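Side-chain contacts in peptidase, C14 family (Geobacter sulfurreducens PCA, PDB 3BIJ), which probably acts as a cysteine-type endopeptidase of the caspase-like C14 family: residues A[58-61]-A[62-66]; A[103-107]-A[108-112]; A[185-189]-A[190-194]. All coordinates share one frame; numbering follows the deposited sequence.

Contact 1. Residues A[58-61]-A[62-66]; sequences AKVI and DAIGK
Four successive i to i+4 backbone bonds carry the helix through 58-61 into 62-66, Asp62, Ala63, Ile64 and Gly65 donating in turn to the carbonyls of Ala58, Lys59, Val60 and Ile61. The bond from Ile64 N to Val60 O, at 3.1 Å, is almost straight at hydrogen (175°), whereas the one from Gly65 N to Ile61 O is clearly bent. On the inner side of the helix Val60 and Ile64 lie alongside each other and point the same way, with Val60 CG1 meeting Ile64 CD1 at 3.9 Å. Ile64 sets CG1 beside its own backbone N (chi1 -61°), which brings the chain back toward the preceding turn; Ile64 CG1 rests 3.3 Å from Val60 O, a carbonyl already engaged by Ile64 N. Helix 57-70 packs against the mixed sheet of the caspase-like alpha/beta fold: Val60 reaches Leu9, while Ala63 and Ile64 reach Leu7, both on strand 4-10. Ile61 and Ile64 also meet Leu118 of helix 112-119, so apolar residues line two adjoining flanks. Ala63 CB lies 3.3 Å from Lys59 O of the preceding turn. Polar side chains occupy the solvent side. Asp62 turns its carboxylate toward the following turn, with CG anti to the backbone N, chi1 180°, and Lys66 folds back to meet it. Their salt bridge, one turn apart, spans 3.2 Å from Lys66 NZ to Asp62 OD1, and the hydrogen bond within it is weak.

Contact 2. Residues A[103-107]-A[108-112]; sequences WCLFD and GELID
Trp103 and Leu110 face each other as an antiparallel hydrogen-bonded pair in the beta hairpin made by strands 99-104 and 109-111. Two backbone bonds join them: Leu110 N gives to Trp103 O at 2.9 Å, and Trp103 N gives to Leu110 O at 3.0 Å. Trp103 O also receives a CA-H...O contact from Glu109 CA at 3.3 Å. Nearer the turn, Leu105 N makes a weak bond to Gly108 O, bent to 124° at hydrogen.

Apolar contacts gather on the face bearing Trp103 and Leu110. Leu105 CD1 meets Leu110 CB at 4.0 Å, the two side chains crossing at a slant. CG anti to the backbone N, chi1 179°, carries Leu110 CD2 obliquely to the Trp103 ring near CE3, while the indole stacks with Tyr81 of strand 76-89, the neighbour of 99-104 in the sheet.

Cys104 and Glu109, a non-hydrogen-bonded pair, share the other face, with Cys104 SG 4.3 Å from Glu109 CG. Beyond CG the glutamate runs on extended, and its OE1 is hydrogen-bonded to Thr102 OG1.

Contact 3. Residues A[185-189]-A[190-194]; sequences TIQQK and TKKVD
Ile186 O is gripped by two donors from opposite faces of its carbonyl plane, the hydroxyl of Thr190 on one and the amide of Lys189 on the other. Thr190 OG1 donates to Ile186 O at 2.7 Å from above the carbonyl plane, 36° out of it, rather than along a lone pair. Lys189 N comes to Ile186 O at 3.2 Å and also makes a weak bond to Thr185 O. The threonine reaches back because OG1 sits between its own backbone N and carbonyl carbon (chi1 56°), the crowded position, which aims the hydroxyl back at Ile186 O. Its methyl lies beside the backbone N, where Thr190 CG2 packs alongside Ile186 CG2 at 4.0 Å, both side chains pointing the same way. A valine in place of Thr190 would probably leave Ile186 O without its shorter bond and set the first residues of the loop less firmly against the helix. Farther along, Lys192 curls back through bends at chi2, chi3 and chi4, and Lys192 NZ makes a weak bond to Thr190 O at 3.3 Å. The same NZ forms a long, weak ion pair with Asp113, and Gln187 OE1 lies 4.3 Å from Lys192 NZ. The region is largely exposed, yet Ile186 is buried: it touches Glu114 of helix 112-119, as Thr190 does, and joins Gln187 against Ile111 of strand 109-111. The chain thus departs from helix 180-189 over helix 112-119, on its way to strand 201-206.

The three contacts follow one another along the chain within one caspase-type domain, and contact 2 bridges the other two. Contacts 1 and 2 have centres about 13 Å apart and touch directly: Val60 CG2 of helix 57-70 packs on Leu105 CD1 of the hairpin at 3.9 Å. Contacts 2 and 3, about 14 Å between centres, meet where Ile111 CD1 lies 3.7 Å from Ile186 CG2. Contacts 1 and 3 stay apart, their nearest atoms about 8 Å from each other. Helix 112-119, following the hairpin, packs against both helix 57-70 and helix 180-189 with the loop after it, so apolar contacts run from contact 1 through the hairpin to contact 3.

Contact 1. Residues A[58-61]-A[62-66]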
loop_
_atom_site.group_PDB
_atom_site.type_symbol
_atom_site.label_atom_id
_atom_site.label_comp_id
_atom_site.label_asym_id
_atom_site.label_seq_id
_atom_site.Cartn_x
_atom_site.Cartn_y
_atom_site.Cartn_z
ATOM N N ALA A 58 -2.252 43.187 -12.387
ATOM C CA ALA A 58 -2.119 44.634 -12.194
ATOM C C ALA A 58 -1.802 45.051 -10.757
ATOM O O ALA A 58 -0.803 45.729 -10.522
ATOM C CB ALA A 58 -3.384 45.337 -12.671
ATOM N N LYS A 59 -2.648 44.645 -9.807
ATOM C CA LYS A 59 -2.453 44.988 -8.395
ATOM C C LYS A 59 -1.145 44.494 -7.780
ATOM O O LYS A 59 -0.474 45.245 -7.068
ATOM C CB LYS A 59 -3.627 44.485 -7.551
ATOM C CG LYS A 59 -4.928 45.232 -7.782
ATOM C CD LYS A 59 -5.956 44.865 -6.715
ATOM C CE LYS A 59 -7.322 45.489 -7.001
ATOM N NZ LYS A 59 -8.371 45.048 -6.031
ATOM N N VAL A 60 -0.793 43.235 -8.042
ATOM C CA VAL A 60 0.441 42.662 -7.517
ATOM C C VAL A 60 1.656 43.397 -8.086
ATOM O O VAL A 60 2.543 43.787 -7.337
ATOM C CB VAL A 60 0.555 41.150 -7.860
ATOM C CG1 VAL A 60 1.939 40.637 -7.509
ATOM C CG2 VAL A 60 -0.499 40.359 -7.101
ATOM N N ILE A 61 1.688 43.591 -9.404
ATOM C CA ILE A 61 2.806 44.275 -10.053
ATOM C C ILE A 61 2.949 45.686 -9.521
ATOM O O ILE A 61 4.051 46.144 -9.224
ATOM C CB ILE A 61 2.614 44.323 -11.575
ATOM C CG1 ILE A 61 2.686 42.903 -12.142
ATOM C CG2 ILE A 61 3.676 45.186 -12.217
ATOM C CD1 ILE A 61 2.245 42.794 -13.586
ATOM N N ASP A 62 1.822 46.369 -9.394
ATOM C CA ASP A 62 1.799 47.733 -8.893
ATOM C C ASP A 62 2.228 47.842 -7.437
ATOM O O ASP A 62 2.967 48.752 -7.080
ATOM C CB ASP A 62 0.399 48.317 -9.060
ATOM C CG ASP A 62 0.300 49.736 -8.554
ATOM O OD1 ASP A 62 0.069 49.909 -7.334
ATOM O OD2 ASP A 62 0.461 50.677 -9.376
ATOM N N ALA A 63 1.755 46.927 -6.592
ATOM C CA ALA A 63 2.117 46.949 -5.177
ATOM C C ALA A 63 3.621 46.767 -5.008
ATOM O O ALA A 63 4.269 47.534 -4.290
ATOM C CB ALA A 63 1.373 45.858 -4.424
ATOM N N ILE A 64 4.179 45.749 -5.660
ATOM C CA ILE A 64 5.609 45.503 -5.556
ATOM C C ILE A 64 6.344 46.722 -6.097
ATOM O O ILE A 64 7.366 47.135 -5.544
ATOM C CB ILE A 64 6.045 44.246 -6.351
ATOM C CG1 ILE A 64 5.344 43.005 -5.801
ATOM C CG2 ILE A 64 7.558 44.048 -6.223
ATOM C CD1 ILE A 64 5.583 41.747 -6.614
ATOM N N GLY A 65 5.810 47.302 -7.168
ATOM C CA GLY A 65 6.436 48.473 -7.762
ATOM C C GLY A 65 6.504 49.621 -6.776
ATOM O O GLY A 65 7.535 50.284 -6.628
ATOM N N LYS A 66 5.391 49.857 -6.095
ATOM C CA LYS A 66 5.326 50.920 -5.111
ATOM C C LYS A 66 6.449 50.705 -4.103
ATOM O O LYS A 66 7.301 51.580 -3.905
ATOM C CB LYS A 66 3.967 50.907 -4.406
ATOM C CG LYS A 66 2.788 51.187 -5.336
ATOM C CD LYS A 66 2.922 52.563 -5.990
ATOM C CE LYS A 66 1.779 52.896 -6.967
ATOM N NZ LYS A 66 0.422 52.949 -6.332
#

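Contact 2. Residues A[103-107]-A[108-112]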
loop_
_atom_site.group_PDB
_atom_site.type_symbol
_atom_site.label_atom_id
_atom_site.label_comp_id
_atom_site.label_asym_id
_atom_site.label_seq_id
_atom_site.Cartn_x
_atom_site.Cartn_y
_atom_site.Cartn_z
ATOM N N TRP A 103 3.287 32.172 -11.370
ATOM C CA TRP A 103 2.413 32.204 -10.214
ATOM C C TRP A 103 1.034 32.344 -10.841
ATOM O O TRP A 103 0.831 33.168 -11.740
ATOM C CB TRP A 103 2.701 33.408 -9.308
ATOM C CG TRP A 103 3.755 33.148 -8.264
ATOM C CD1 TRP A 103 4.425 31.977 -8.046
ATOM C CD2 TRP A 103 4.250 34.079 -7.298
ATOM N NE1 TRP A 103 5.303 32.121 -7.007
ATOM C CE2 TRP A 103 5.220 33.403 -6.529
ATOM C CE3 TRP A 103 3.967 35.421 -7.008
ATOM C CZ2 TRP A 103 5.914 34.021 -5.486
ATOM C CZ3 TRP A 103 4.656 36.035 -5.972
ATOM C CH2 TRP A 103 5.621 35.328 -5.224
ATOM N N CYS A 104 0.087 31.528 -10.398
ATOM C CA CYS A 104 -1.242 31.622 -10.972
ATOM C C CYS A 104 -2.071 32.644 -10.237
ATOM O O CYS A 104 -2.720 32.355 -9.226
ATOM C CB CYS A 104 -1.927 30.266 -10.958
ATOM S SG CYS A 104 -1.107 29.110 -12.015
ATOM N N LEU A 105 -2.027 33.863 -10.742
ATOM C CA LEU A 105 -2.790 34.925 -10.125
ATOM C C LEU A 105 -4.212 34.837 -10.672
ATOM O O LEU A 105 -4.473 34.146 -11.657
ATOM C CB LEU A 105 -2.122 36.286 -10.394
ATOM C CG LEU A 105 -0.719 36.445 -9.755
ATOM C CD1 LEU A 105 -0.204 37.829 -9.989
ATOM C CD2 LEU A 105 -0.776 36.168 -8.252
ATOM N N PHE A 106 -5.141 35.514 -10.017
ATOM C CA PHE A 106 -6.539 35.455 -10.421
ATOM C C PHE A 106 -6.722 35.913 -11.851
ATOM O O PHE A 106 -7.397 35.267 -12.655
ATOM C CB PHE A 106 -7.369 36.316 -9.467
ATOM C CG PHE A 106 -8.851 36.113 -9.594
ATOM C CD1 PHE A 106 -9.579 36.809 -10.556
ATOM C CD2 PHE A 106 -9.518 35.221 -8.754
ATOM C CE1 PHE A 106 -10.939 36.622 -10.682
ATOM C CE2 PHE A 106 -10.886 35.025 -8.872
ATOM C CZ PHE A 106 -11.600 35.726 -9.837
ATOM N N ASP A 107 -6.088 37.032 -12.153
ATOM C CA ASP A 107 -6.129 37.656 -13.469
ATOM C C ASP A 107 -5.511 36.774 -14.573
ATOM O O ASP A 107 -6.022 36.702 -15.694
ATOM C CB ASP A 107 -5.373 38.985 -13.370
ATOM C CG ASP A 107 -5.930 40.030 -14.270
ATOM O OD1 ASP A 107 -7.101 39.856 -14.699
ATOM O OD2 ASP A 107 -5.207 41.029 -14.537
ATOM N N GLY A 108 -4.396 36.128 -14.238
ATOM C CA GLY A 108 -3.679 35.289 -15.172
ATOM C C GLY A 108 -2.354 34.898 -14.531
ATOM O O GLY A 108 -2.173 35.057 -13.318
ATOM N N GLU A 109 -1.408 34.409 -15.325
ATOM C CA GLU A 109 -0.126 33.988 -14.763
ATOM C C GLU A 109 0.947 35.061 -14.793
ATOM O O GLU A 109 1.054 35.828 -15.742
ATOM C CB GLU A 109 0.390 32.740 -15.487
ATOM C CG GLU A 109 -0.584 31.590 -15.446
ATOM C CD GLU A 109 -0.151 30.434 -16.296
ATOM O OE1 GLU A 109 0.881 29.815 -15.971
ATOM O OE2 GLU A 109 -0.843 30.142 -17.291
ATOM N N LEU A 110 1.743 35.107 -13.736
ATOM C CA LEU A 110 2.820 36.068 -13.644
ATOM C C LEU A 110 4.072 35.253 -13.885
ATOM O O LEU A 110 4.427 34.429 -13.053
ATOM C CB LEU A 110 2.846 36.683 -12.244
ATOM C CG LEU A 110 3.942 37.703 -11.942
ATOM C CD1 LEU A 110 3.725 38.957 -12.769
ATOM C CD2 LEU A 110 3.934 38.027 -10.474
ATOM N N ILE A 111 4.726 35.456 -15.027
ATOM C CA ILE A 111 5.935 34.704 -15.351
ATOM C C ILE A 111 7.043 34.998 -14.354
ATOM O O ILE A 111 7.268 36.153 -13.985
ATOM C CB ILE A 111 6.462 35.027 -16.773
ATOM C CG1 ILE A 111 5.555 34.399 -17.829
ATOM C CG2 ILE A 111 7.853 34.441 -16.955
ATOM C CD1 ILE A 111 4.132 34.911 -17.820
ATOM N N ASP A 112 7.746 33.954 -13.930
ATOM C CA ASP A 112 8.826 34.123 -12.965
ATOM C C ASP A 112 9.760 35.282 -13.309
ATOM O O ASP A 112 10.291 35.953 -12.421
ATOM C CB ASP A 112 9.625 32.820 -12.812
ATOM C CG ASP A 112 10.200 32.317 -14.124
ATOM O OD1 ASP A 112 10.754 31.194 -14.131
ATOM O OD2 ASP A 112 10.100 33.031 -15.144
#

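Contact 3. Residues A[185-189]-A[190-194]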
loop_
_atom_site.group_PDB
_atom_site.type_symbol
_atom_site.label_atom_id
_atom_site.label_comp_id
_atom_site.label_asym_id
_atom_site.label_seq_id
_atom_site.Cartn_x
_atom_site.Cartn_y
_atom_site.Cartn_z
ATOM N N THR A 185 2.914 37.738 -25.914
ATOM C CA THR A 185 3.343 39.127 -25.805
ATOM C C THR A 185 4.190 39.309 -24.556
ATOM O O THR A 185 5.257 39.911 -24.601
ATOM C CB THR A 185 2.143 40.074 -25.728
ATOM O OG1 THR A 185 1.424 40.022 -26.965
ATOM C CG2 THR A 185 2.605 41.497 -25.477
ATOM N N ILE A 186 3.700 38.780 -23.442
ATOM C CA ILE A 186 4.402 38.865 -22.175
ATOM C C ILE A 186 5.780 38.230 -22.292
ATOM O O ILE A 186 6.780 38.811 -21.877
ATOM C CB ILE A 186 3.616 38.131 -21.076
ATOM C CG1 ILE A 186 2.272 38.825 -20.857
ATOM C CG2 ILE A 186 4.426 38.085 -19.792
ATOM C CD1 ILE A 186 1.389 38.156 -19.839
ATOM N N GLN A 187 5.815 37.035 -22.871
ATOM C CA GLN A 187 7.053 36.282 -23.029
ATOM C C GLN A 187 8.105 37.010 -23.872
ATOM O O GLN A 187 9.306 36.774 -23.707
ATOM C CB GLN A 187 6.748 34.911 -23.654
ATOM C CG GLN A 187 7.708 33.781 -23.253
ATOM C CD GLN A 187 7.536 33.347 -21.797
ATOM O OE1 GLN A 187 8.112 33.938 -20.869
ATOM N NE2 GLN A 187 6.726 32.316 -21.593
ATOM N N GLN A 188 7.654 37.899 -24.761
ATOM C CA GLN A 188 8.555 38.654 -25.644
ATOM C C GLN A 188 8.955 40.034 -25.135
ATOM O O GLN A 188 9.935 40.614 -25.609
ATOM C CB GLN A 188 7.933 38.805 -27.036
ATOM C CG GLN A 188 7.925 37.525 -27.846
ATOM C CD GLN A 188 9.323 37.099 -28.264
ATOM O OE1 GLN A 188 10.245 37.050 -27.441
ATOM N NE2 GLN A 188 9.489 36.782 -29.547
ATOM N N LYS A 189 8.192 40.561 -24.182
ATOM C CA LYS A 189 8.478 41.873 -23.615
ATOM C C LYS A 189 9.074 41.750 -22.208
ATOM O O LYS A 189 9.227 42.749 -21.497
ATOM C CB LYS A 189 7.199 42.727 -23.574
ATOM C CG LYS A 189 6.138 42.246 -22.591
ATOM C CD LYS A 189 4.843 43.032 -22.722
ATOM C CE LYS A 189 5.045 44.515 -22.455
ATOM N NZ LYS A 189 3.806 45.280 -22.759
ATOM N N THR A 190 9.391 40.523 -21.799
ATOM C CA THR A 190 9.992 40.291 -20.488
ATOM C C THR A 190 11.321 39.567 -20.651
ATOM O O THR A 190 11.376 38.338 -20.688
ATOM C CB THR A 190 9.071 39.452 -19.545
ATOM O OG1 THR A 190 8.734 38.207 -20.168
ATOM C CG2 THR A 190 7.797 40.215 -19.216
ATOM N N LYS A 191 12.391 40.347 -20.757
ATOM C CA LYS A 191 13.735 39.798 -20.915
ATOM C C LYS A 191 14.101 39.105 -19.605
ATOM O O LYS A 191 13.752 39.580 -18.521
ATOM C CB LYS A 191 14.745 40.921 -21.218
ATOM C CG LYS A 191 15.871 40.555 -22.207
ATOM C CD LYS A 191 15.343 40.356 -23.634
ATOM C CE LYS A 191 16.476 40.187 -24.659
ATOM N NZ LYS A 191 17.292 38.955 -24.450
ATOM N N LYS A 192 14.799 37.980 -19.717
ATOM C CA LYS A 192 15.209 37.203 -18.558
ATOM C C LYS A 192 16.186 37.986 -17.685
ATOM O O LYS A 192 16.842 38.914 -18.154
ATOM C CB LYS A 192 15.856 35.887 -19.010
ATOM C CG LYS A 192 14.921 34.885 -19.726
ATOM C CD LYS A 192 14.754 35.148 -21.235
ATOM C CE LYS A 192 13.451 35.882 -21.576
ATOM N NZ LYS A 192 12.206 35.136 -21.214
ATOM N N VAL A 193 16.277 37.604 -16.416
ATOM C CA VAL A 193 17.172 38.266 -15.478
ATOM C C VAL A 193 17.721 37.290 -14.451
ATOM O O VAL A 193 17.068 36.309 -14.103
ATOM C CB VAL A 193 16.458 39.408 -14.749
ATOM C CG1 VAL A 193 16.459 40.653 -15.620
ATOM C CG2 VAL A 193 15.025 38.993 -14.429
ATOM N N ASP A 194 18.923 37.576 -13.966
ATOM C CA ASP A 194 19.598 36.725 -12.990
ATOM C C ASP A 194 19.445 37.259 -11.557
ATOM O O ASP A 194 19.977 38.319 -11.219
ATOM C CB ASP A 194 21.086 36.630 -13.361
ATOM C CG ASP A 194 21.783 35.427 -12.732
ATOM O OD1 ASP A 194 21.308 34.286 -12.947
ATOM O OD2 ASP A 194 22.811 35.623 -12.041
#